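Local coordinates for N-isopropylammelide isopropylaminohydrolase (Burkholderia multivorans ATCC 17616, PDB 6NBO), which belongs to the amidohydrolase family of metal-dependent TIM-barrel enzymes and holds two zinc sites, at residues A[234-248]-A[265-277]. Sequence-based numbering, arbitrary orientation. Where two conformers were deposited one is given.
Sequences LQRTAALGMQHKVTI and LLARMAELGVAVV
Q243 reaches L272 and E271 because its CG stands anti to the backbone N (chi1 -168°) and the chain bends at chi2 (72°). NE2 of Q243 donates to O of E271 at 2.8 Å, and the acceptor lies close to the amide plane. Water 2 links OE1 of Q243 to OE2 of E271. L234 keeps CG beside its backbone N (chi1 -62°), which carries CD1 to M269 and CD2 to V274 and makes the side chain a knob among L265, R268, M269 and L272. CD1 of L234 meets CG of M269 at 3.8 Å and lies over one face of the R268 guanidinium. NH1 of R268 forms a salt bridge to D231. CD2 of L272 packs on CB of A238.

G273 has positive phi in a Schellman motif. In the conformer given, CA of G273 lies over the H244 ring face, 3.6 Å from the centroid, a tentative CH-pi contact. N of H244 donates almost straight to O of L272 (2.9 Å), which water 1 joins to O of M242 and N of V246. Between the parallel strands, N of I248 donates to O of A275 at 3.1 Å, and N of V277 to O of I248 at 2.9 Å. CG1 of I248 packs on CG1 of V274 at 3.6 Å.

The contact joins two successive helix-loop-strand passages of the TIM barrel, with the V277 side chain about 7 Å from a zinc ion. L234, M269, V274 and I248 pack the helices on the strands, while Q243 NE2, H244 N and water 1 take up O of E271 and O of L272.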
ATOM      1  N   LEU A 234      14.165  -4.165  14.925  1.00 26.53           N
ATOM      2  CA  LEU A 234      14.276  -5.594  14.642  1.00 27.50           C
ATOM      3  C   LEU A 234      14.545  -6.398  15.913  1.00 29.02           C
ATOM      4  O   LEU A 234      14.042  -7.518  16.064  1.00 31.16           O
ATOM      5  CB  LEU A 234      15.380  -5.834  13.607  1.00 30.62           C
ATOM      6  CG  LEU A 234      15.154  -5.184  12.232  1.00 30.01           C
ATOM      7  CD1 LEU A 234      16.348  -5.408  11.326  1.00 30.56           C
ATOM      8  CD2 LEU A 234      13.884  -5.715  11.583  1.00 31.76           C
ATOM      9  N   GLN A 235      15.353  -5.854  16.829  1.00 33.12           N
ATOM     10  CA  GLN A 235      15.570  -6.512  18.119  1.00 34.85           C
ATOM     11  C   GLN A 235      14.254  -6.741  18.845  1.00 36.54           C
ATOM     12  O   GLN A 235      13.991  -7.834  19.361  1.00 32.22           O
ATOM     13  CB  GLN A 235      16.486  -5.668  19.001  1.00 34.51           C
ATOM     14  CG  GLN A 235      17.944  -5.710  18.670  1.00 37.35           C
ATOM     15  CD  GLN A 235      18.759  -5.135  19.815  1.00 50.77           C
ATOM     16  OE1 GLN A 235      18.477  -5.410  20.980  1.00 53.46           O
ATOM     17  NE2 GLN A 235      19.752  -4.319  19.491  1.00 54.34           N
ATOM     18  N   ARG A 236      13.428  -5.698  18.923  1.00 30.79           N
ATOM     19  CA  ARG A 236      12.153  -5.809  19.613  1.00 32.64           C
ATOM     20  C   ARG A 236      11.224  -6.775  18.884  1.00 34.67           C
ATOM     21  O   ARG A 236      10.527  -7.579  19.517  1.00 32.21           O
ATOM     22  CB  ARG A 236      11.517  -4.419  19.732  1.00 34.80           C
ATOM     23  CG  ARG A 236      10.604  -4.257  20.927  1.00 46.31           C
ATOM     24  CD  ARG A 236      11.410  -4.213  22.223  1.00 64.34           C
ATOM     25  NE  ARG A 236      10.562  -4.417  23.394  1.00 75.38           N
ATOM     26  CZ  ARG A 236      10.614  -5.491  24.178  1.00 91.74           C
ATOM     27  NH1 ARG A 236       9.797  -5.592  25.218  1.00 98.01           N
ATOM     28  NH2 ARG A 236      11.491  -6.459  23.935  1.00 90.29           N
ATOM     29  N   THR A 237      11.213  -6.713  17.550  1.00 30.12           N
ATOM     30  CA  THR A 237      10.398  -7.630  16.753  1.00 30.31           C
ATOM     31  C   THR A 237      10.736  -9.082  17.068  1.00 33.54           C
ATOM     32  O   THR A 237       9.844  -9.923  17.236  1.00 31.84           O
ATOM     33  CB  THR A 237      10.620  -7.361  15.263  1.00 26.93           C
ATOM     34  OG1 THR A 237      10.282  -6.001  14.958  1.00 28.76           O
ATOM     35  CG2 THR A 237       9.762  -8.304  14.425  1.00 29.80           C
ATOM     36  N   ALA A 238      12.029  -9.393  17.125  1.00 29.20           N
ATOM     37  CA  ALA A 238      12.459 -10.751  17.440  1.00 35.73           C
ATOM     38  C   ALA A 238      12.126 -11.113  18.881  1.00 42.34           C
ATOM     39  O   ALA A 238      11.620 -12.207  19.153  1.00 39.80           O
ATOM     40  CB  ALA A 238      13.959 -10.897  17.186  1.00 37.26           C
ATOM     41  N   ALA A 239      12.406 -10.205  19.820  1.00 41.38           N
ATOM     42  CA  ALA A 239      12.196 -10.508  21.234  1.00 44.90           C
ATOM     43  C   ALA A 239      10.730 -10.821  21.529  1.00 44.32           C
ATOM     44  O   ALA A 239      10.425 -11.715  22.329  1.00 43.89           O
ATOM     45  CB  ALA A 239      12.691  -9.346  22.095  1.00 42.81           C
ATOM     46  N   LEU A 240       9.809 -10.114  20.891  1.00 33.88           N
ATOM     47  CA  LEU A 240       8.383 -10.340  21.095  1.00 35.72           C
ATOM     48  C   LEU A 240       7.799 -11.396  20.163  1.00 41.11           C
ATOM     49  O   LEU A 240       6.585 -11.625  20.191  1.00 43.76           O
ATOM     50  CB  LEU A 240       7.619  -9.026  20.932  1.00 41.96           C
ATOM     51  CG  LEU A 240       7.979  -7.979  21.986  1.00 41.41           C
ATOM     52  CD1 LEU A 240       7.271  -6.661  21.705  1.00 39.71           C
ATOM     53  CD2 LEU A 240       7.630  -8.500  23.375  1.00 45.88           C
ATOM     54  N   GLY A 241       8.625 -12.046  19.348  1.00 40.55           N
ATOM     55  CA  GLY A 241       8.109 -13.023  18.402  1.00 42.20           C
ATOM     56  C   GLY A 241       7.095 -12.452  17.434  1.00 39.77           C
ATOM     57  O   GLY A 241       6.116 -13.126  17.095  1.00 43.64           O
ATOM     58  N   MET A 242       7.307 -11.225  16.972  1.00 42.52           N
ATOM     59  CA  MET A 242       6.339 -10.576  16.086  1.00 39.33           C
ATOM     60  C   MET A 242       6.659 -10.828  14.617  1.00 46.37           C
ATOM     61  O   MET A 242       6.761  -9.923  13.789  1.00 37.45           O
ATOM     62  CB  MET A 242       6.258  -9.093  16.401  1.00 32.53           C
ATOM     63  CG  MET A 242       5.585  -8.849  17.737  1.00 38.28           C
ATOM     64  SD  MET A 242       5.166  -7.141  18.014  1.00 53.43           S
ATOM     65  CE  MET A 242       3.855  -6.919  16.814  1.00 52.02           C
ATOM     66  N   GLN A 243       6.766 -12.120  14.319  1.00 47.85           N
ATOM     67  CA  GLN A 243       7.025 -12.633  12.983  1.00 46.03           C
ATOM     68  C   GLN A 243       5.991 -12.151  11.978  1.00 39.60           C
ATOM     69  O   GLN A 243       4.786 -12.326  12.175  1.00 39.61           O
ATOM     70  CB  GLN A 243       7.009 -14.163  13.046  1.00 51.43           C
ATOM     71  CG  GLN A 243       7.532 -14.859  11.826  1.00 61.94           C
ATOM     72  CD  GLN A 243       9.027 -14.726  11.700  1.00 65.03           C
ATOM     73  OE1 GLN A 243       9.699 -14.294  12.637  1.00 64.60           O
ATOM     74  NE2 GLN A 243       9.561 -15.092  10.537  1.00 61.48           N
ATOM     75  N   HIS A 244       6.472 -11.572  10.876  1.00 32.86           N
ATOM     76  CA  HIS A 244       5.597 -11.143   9.790  0.59 29.09           C
ATOM     77  C   HIS A 244       4.528 -10.160  10.274  1.00 31.73           C
ATOM     78  O   HIS A 244       3.428 -10.110   9.718  1.00 32.55           O
ATOM     79  CB  HIS A 244       4.933 -12.349   9.099  0.59 33.39           C
ATOM     80  CG  HIS A 244       5.891 -13.287   8.415  0.59 34.64           C
ATOM     81  ND1 HIS A 244       6.404 -14.410   9.028  0.59 43.91           N
ATOM     82  CD2 HIS A 244       6.390 -13.294   7.155  0.59 37.85           C
ATOM     83  CE1 HIS A 244       7.196 -15.055   8.188  0.59 24.11           C
ATOM     84  NE2 HIS A 244       7.205 -14.401   7.044  0.59 30.09           N
ATOM     85  N   LYS A 245       4.821  -9.397  11.316  1.00 27.20           N
ATOM     86  CA  LYS A 245       3.888  -8.395  11.810  1.00 27.33           C
ATOM     87  C   LYS A 245       4.455  -6.984  11.801  1.00 29.02           C
ATOM     88  O   LYS A 245       3.759  -6.053  12.222  1.00 29.97           O
ATOM     89  CB  LYS A 245       3.430  -8.749  13.231  1.00 33.06           C
ATOM     90  CG  LYS A 245       2.363  -9.836  13.257  1.00 41.63           C
ATOM     91  CD  LYS A 245       1.960 -10.177  14.676  1.00 57.93           C
ATOM     92  CE  LYS A 245       0.501  -9.851  14.948  1.00 60.22           C
ATOM     93  NZ  LYS A 245       0.143 -10.171  16.363  1.00 64.99           N
ATOM     94  N   VAL A 246       5.684  -6.784  11.323  1.00 24.90           N
ATOM     95  CA  VAL A 246       6.299  -5.458  11.303  1.00 27.30           C
ATOM     96  C   VAL A 246       6.683  -5.105   9.872  1.00 24.23           C
ATOM     97  O   VAL A 246       7.228  -5.937   9.141  1.00 28.61           O
ATOM     98  CB  VAL A 246       7.527  -5.398  12.241  1.00 25.24           C
ATOM     99  CG1 VAL A 246       8.285  -4.065  12.072  1.00 24.26           C
ATOM    100  CG2 VAL A 246       7.091  -5.575  13.684  1.00 23.92           C
ATOM    101  N   THR A 247       6.379  -3.871   9.473  1.00 20.61           N
ATOM    102  CA  THR A 247       6.724  -3.315   8.176  1.00 26.28           C
ATOM    103  C   THR A 247       7.536  -2.052   8.419  1.00 24.90           C
ATOM    104  O   THR A 247       7.228  -1.273   9.336  1.00 22.17           O
ATOM    105  CB  THR A 247       5.440  -2.995   7.374  1.00 22.26           C
ATOM    106  OG1 THR A 247       4.691  -4.201   7.190  1.00 25.74           O
ATOM    107  CG2 THR A 247       5.739  -2.367   6.013  1.00 22.01           C
ATOM    108  N   ILE A 248       8.583  -1.858   7.622  1.00 21.73           N
ATOM    109  CA  ILE A 248       9.372  -0.628   7.646  1.00 19.02           C
ATOM    110  C   ILE A 248       9.047   0.159   6.390  1.00 21.83           C
ATOM    111  O   ILE A 248       9.294  -0.318   5.276  1.00 23.35           O
ATOM    112  CB  ILE A 248      10.883  -0.906   7.701  1.00 21.05           C
ATOM    113  CG1 ILE A 248      11.196  -1.961   8.763  1.00 25.38           C
ATOM    114  CG2 ILE A 248      11.631   0.418   7.959  1.00 23.52           C
ATOM    115  CD1 ILE A 248      10.894  -1.508  10.173  1.00 27.87           C
ATOM    116  N   LEU A 265      21.423  -6.214   7.693  1.00 34.23           N
ATOM    117  CA  LEU A 265      20.105  -5.794   8.150  1.00 33.65           C
ATOM    118  C   LEU A 265      19.014  -6.465   7.331  1.00 33.33           C
ATOM    119  O   LEU A 265      18.012  -6.933   7.880  1.00 31.80           O
ATOM    120  CB  LEU A 265      19.976  -4.272   8.071  1.00 30.90           C
ATOM    121  CG  LEU A 265      20.746  -3.464   9.113  1.00 37.00           C
ATOM    122  CD1 LEU A 265      20.770  -2.015   8.689  1.00 36.43           C
ATOM    123  CD2 LEU A 265      20.082  -3.607  10.470  1.00 37.11           C
ATOM    124  N   LEU A 266      19.195  -6.525   6.013  1.00 28.98           N
ATOM    125  CA  LEU A 266      18.193  -7.163   5.170  1.00 27.70           C
ATOM    126  C   LEU A 266      18.042  -8.635   5.519  1.00 34.30           C
ATOM    127  O   LEU A 266      16.932  -9.175   5.486  1.00 29.49           O
ATOM    128  CB  LEU A 266      18.570  -7.002   3.701  1.00 31.07           C
ATOM    129  CG  LEU A 266      18.468  -5.607   3.102  1.00 29.20           C
ATOM    130  CD1 LEU A 266      19.046  -5.659   1.687  1.00 30.01           C
ATOM    131  CD2 LEU A 266      17.016  -5.123   3.093  1.00 27.40           C
ATOM    132  N   ALA A 267      19.153  -9.307   5.847  1.00 31.54           N
ATOM    133  CA  ALA A 267      19.071 -10.710   6.241  1.00 35.69           C
ATOM    134  C   ALA A 267      18.192 -10.873   7.471  1.00 31.22           C
ATOM    135  O   ALA A 267      17.359 -11.782   7.530  1.00 33.23           O
ATOM    136  CB  ALA A 267      20.471 -11.278   6.496  1.00 37.01           C
ATOM    137  N   ARG A 268      18.331  -9.965   8.443  1.00 31.49           N
ATOM    138  CA  ARG A 268      17.507 -10.028   9.644  1.00 35.65           C
ATOM    139  C   ARG A 268      16.048  -9.767   9.322  1.00 33.30           C
ATOM    140  O   ARG A 268      15.161 -10.449   9.852  1.00 29.70           O
ATOM    141  CB  ARG A 268      18.012  -9.025  10.680  1.00 33.13           C
ATOM    142  CG  ARG A 268      19.378  -9.400  11.234  1.00 36.42           C
ATOM    143  CD  ARG A 268      19.989  -8.249  12.005  1.00 39.13           C
ATOM    144  NE  ARG A 268      19.210  -7.918  13.193  1.00 38.05           N
ATOM    145  CZ  ARG A 268      19.434  -6.850  13.941  1.00 40.21           C
ATOM    146  NH1 ARG A 268      20.406  -6.018  13.607  1.00 42.01           N
ATOM    147  NH2 ARG A 268      18.683  -6.612  15.008  1.00 38.57           N
ATOM    148  N   MET A 269      15.780  -8.775   8.465  1.00 27.89           N
ATOM    149  CA  MET A 269      14.408  -8.514   8.053  1.00 27.41           C
ATOM    150  C   MET A 269      13.792  -9.728   7.367  1.00 32.35           C
ATOM    151  O   MET A 269      12.639 -10.081   7.634  1.00 30.51           O
ATOM    152  CB  MET A 269      14.369  -7.284   7.139  1.00 26.80           C
ATOM    153  CG  MET A 269      14.926  -6.038   7.831  1.00 30.17           C
ATOM    154  SD  MET A 269      15.209  -4.682   6.691  1.00 30.97           S
ATOM    155  CE  MET A 269      13.543  -4.440   6.144  1.00 29.68           C
ATOM    156  N   ALA A 270      14.540 -10.385   6.479  1.00 28.50           N
ATOM    157  CA  ALA A 270      14.002 -11.565   5.812  1.00 28.36           C
ATOM    158  C   ALA A 270      13.643 -12.642   6.831  1.00 37.97           C
ATOM    159  O   ALA A 270      12.555 -13.230   6.780  1.00 33.19           O
ATOM    160  CB  ALA A 270      15.013 -12.105   4.800  1.00 31.84           C
ATOM    161  N   GLU A 271      14.557 -12.904   7.770  1.00 32.48           N
ATOM    162  CA  GLU A 271      14.323 -13.898   8.813  1.00 35.46           C
ATOM    163  C   GLU A 271      13.046 -13.600   9.595  1.00 38.67           C
ATOM    164  O   GLU A 271      12.279 -14.515   9.914  1.00 37.91           O
ATOM    165  CB  GLU A 271      15.538 -13.950   9.745  1.00 43.08           C
ATOM    166  CG  GLU A 271      15.396 -14.896  10.923  1.00 58.08           C
ATOM    167  CD  GLU A 271      15.096 -16.319  10.494  1.00 68.01           C
ATOM    168  OE1 GLU A 271      15.693 -16.780   9.498  1.00 71.62           O
ATOM    169  OE2 GLU A 271      14.253 -16.974  11.144  1.00 70.81           O
ATOM    170  N   LEU A 272      12.786 -12.329   9.896  1.00 30.74           N
ATOM    171  CA  LEU A 272      11.647 -11.956  10.724  1.00 30.82           C
ATOM    172  C   LEU A 272      10.380 -11.699   9.920  1.00 34.77           C
ATOM    173  O   LEU A 272       9.355 -11.330  10.503  1.00 36.06           O
ATOM    174  CB  LEU A 272      11.992 -10.717  11.557  1.00 31.04           C
ATOM    175  CG  LEU A 272      13.033 -11.002  12.641  1.00 36.59           C
ATOM    176  CD1 LEU A 272      13.607  -9.722  13.213  1.00 35.43           C
ATOM    177  CD2 LEU A 272      12.386 -11.829  13.737  1.00 40.31           C
ATOM    178  N   GLY A 273      10.417 -11.894   8.608  1.00 31.84           N
ATOM    179  CA  GLY A 273       9.263 -11.577   7.800  1.00 27.17           C
ATOM    180  C   GLY A 273       8.925 -10.106   7.774  1.00 30.22           C
ATOM    181  O   GLY A 273       7.753  -9.753   7.636  1.00 26.91           O
ATOM    182  N   VAL A 274       9.922  -9.235   7.907  1.00 25.13           N
ATOM    183  CA  VAL A 274       9.710  -7.791   7.846  1.00 24.11           C
ATOM    184  C   VAL A 274       9.825  -7.335   6.397  1.00 23.32           C
ATOM    185  O   VAL A 274      10.870  -7.513   5.766  1.00 29.07           O
ATOM    186  CB  VAL A 274      10.723  -7.050   8.729  1.00 25.38           C
ATOM    187  CG1 VAL A 274      10.600  -5.544   8.512  1.00 24.44           C
ATOM    188  CG2 VAL A 274      10.526  -7.430  10.190  1.00 28.12           C
ATOM    189  N   ALA A 275       8.753  -6.740   5.869  1.00 23.61           N
ATOM    190  CA  ALA A 275       8.738  -6.191   4.523  1.00 23.45           C
ATOM    191  C   ALA A 275       9.160  -4.725   4.544  1.00 25.05           C
ATOM    192  O   ALA A 275       9.148  -4.068   5.589  1.00 24.40           O
ATOM    193  CB  ALA A 275       7.335  -6.311   3.903  1.00 26.29           C
ATOM    194  N   VAL A 276       9.553  -4.222   3.373  1.00 21.58           N
ATOM    195  CA  VAL A 276       9.903  -2.818   3.232  0.68 24.77           C
ATOM    196  C   VAL A 276       8.966  -2.185   2.210  1.00 24.44           C
ATOM    197  O   VAL A 276       8.609  -2.790   1.197  1.00 24.44           O
ATOM    198  CB  VAL A 276      11.399  -2.633   2.865  0.68 23.22           C
ATOM    199  CG1 VAL A 276      11.722  -3.153   1.455  0.68 21.71           C
ATOM    200  CG2 VAL A 276      11.821  -1.174   3.037  0.68 21.88           C
ATOM    201  N   VAL A 277       8.534  -0.958   2.514  1.00 21.42           N
ATOM    202  CA  VAL A 277       7.731  -0.166   1.591  1.00 21.70           C
ATOM    203  C   VAL A 277       8.647   0.835   0.908  1.00 24.07           C
ATOM    204  O   VAL A 277       9.378   1.576   1.579  1.00 24.67           O
ATOM    205  CB  VAL A 277       6.588   0.564   2.312  1.00 21.05           C
ATOM    206  CG1 VAL A 277       5.919   1.534   1.349  1.00 24.11           C
ATOM    207  CG2 VAL A 277       5.607  -0.428   2.896  1.00 21.10           C
TER
HETATM  208  O   HOH W   1       7.840  -8.943  11.543  1.00 38.13           O
HETATM  209  O   HOH W   2      12.435 -15.485  13.275  1.00 46.36           O
HETATM  210  O   HOH W   3       5.786  -6.612   6.899  1.00 38.40           O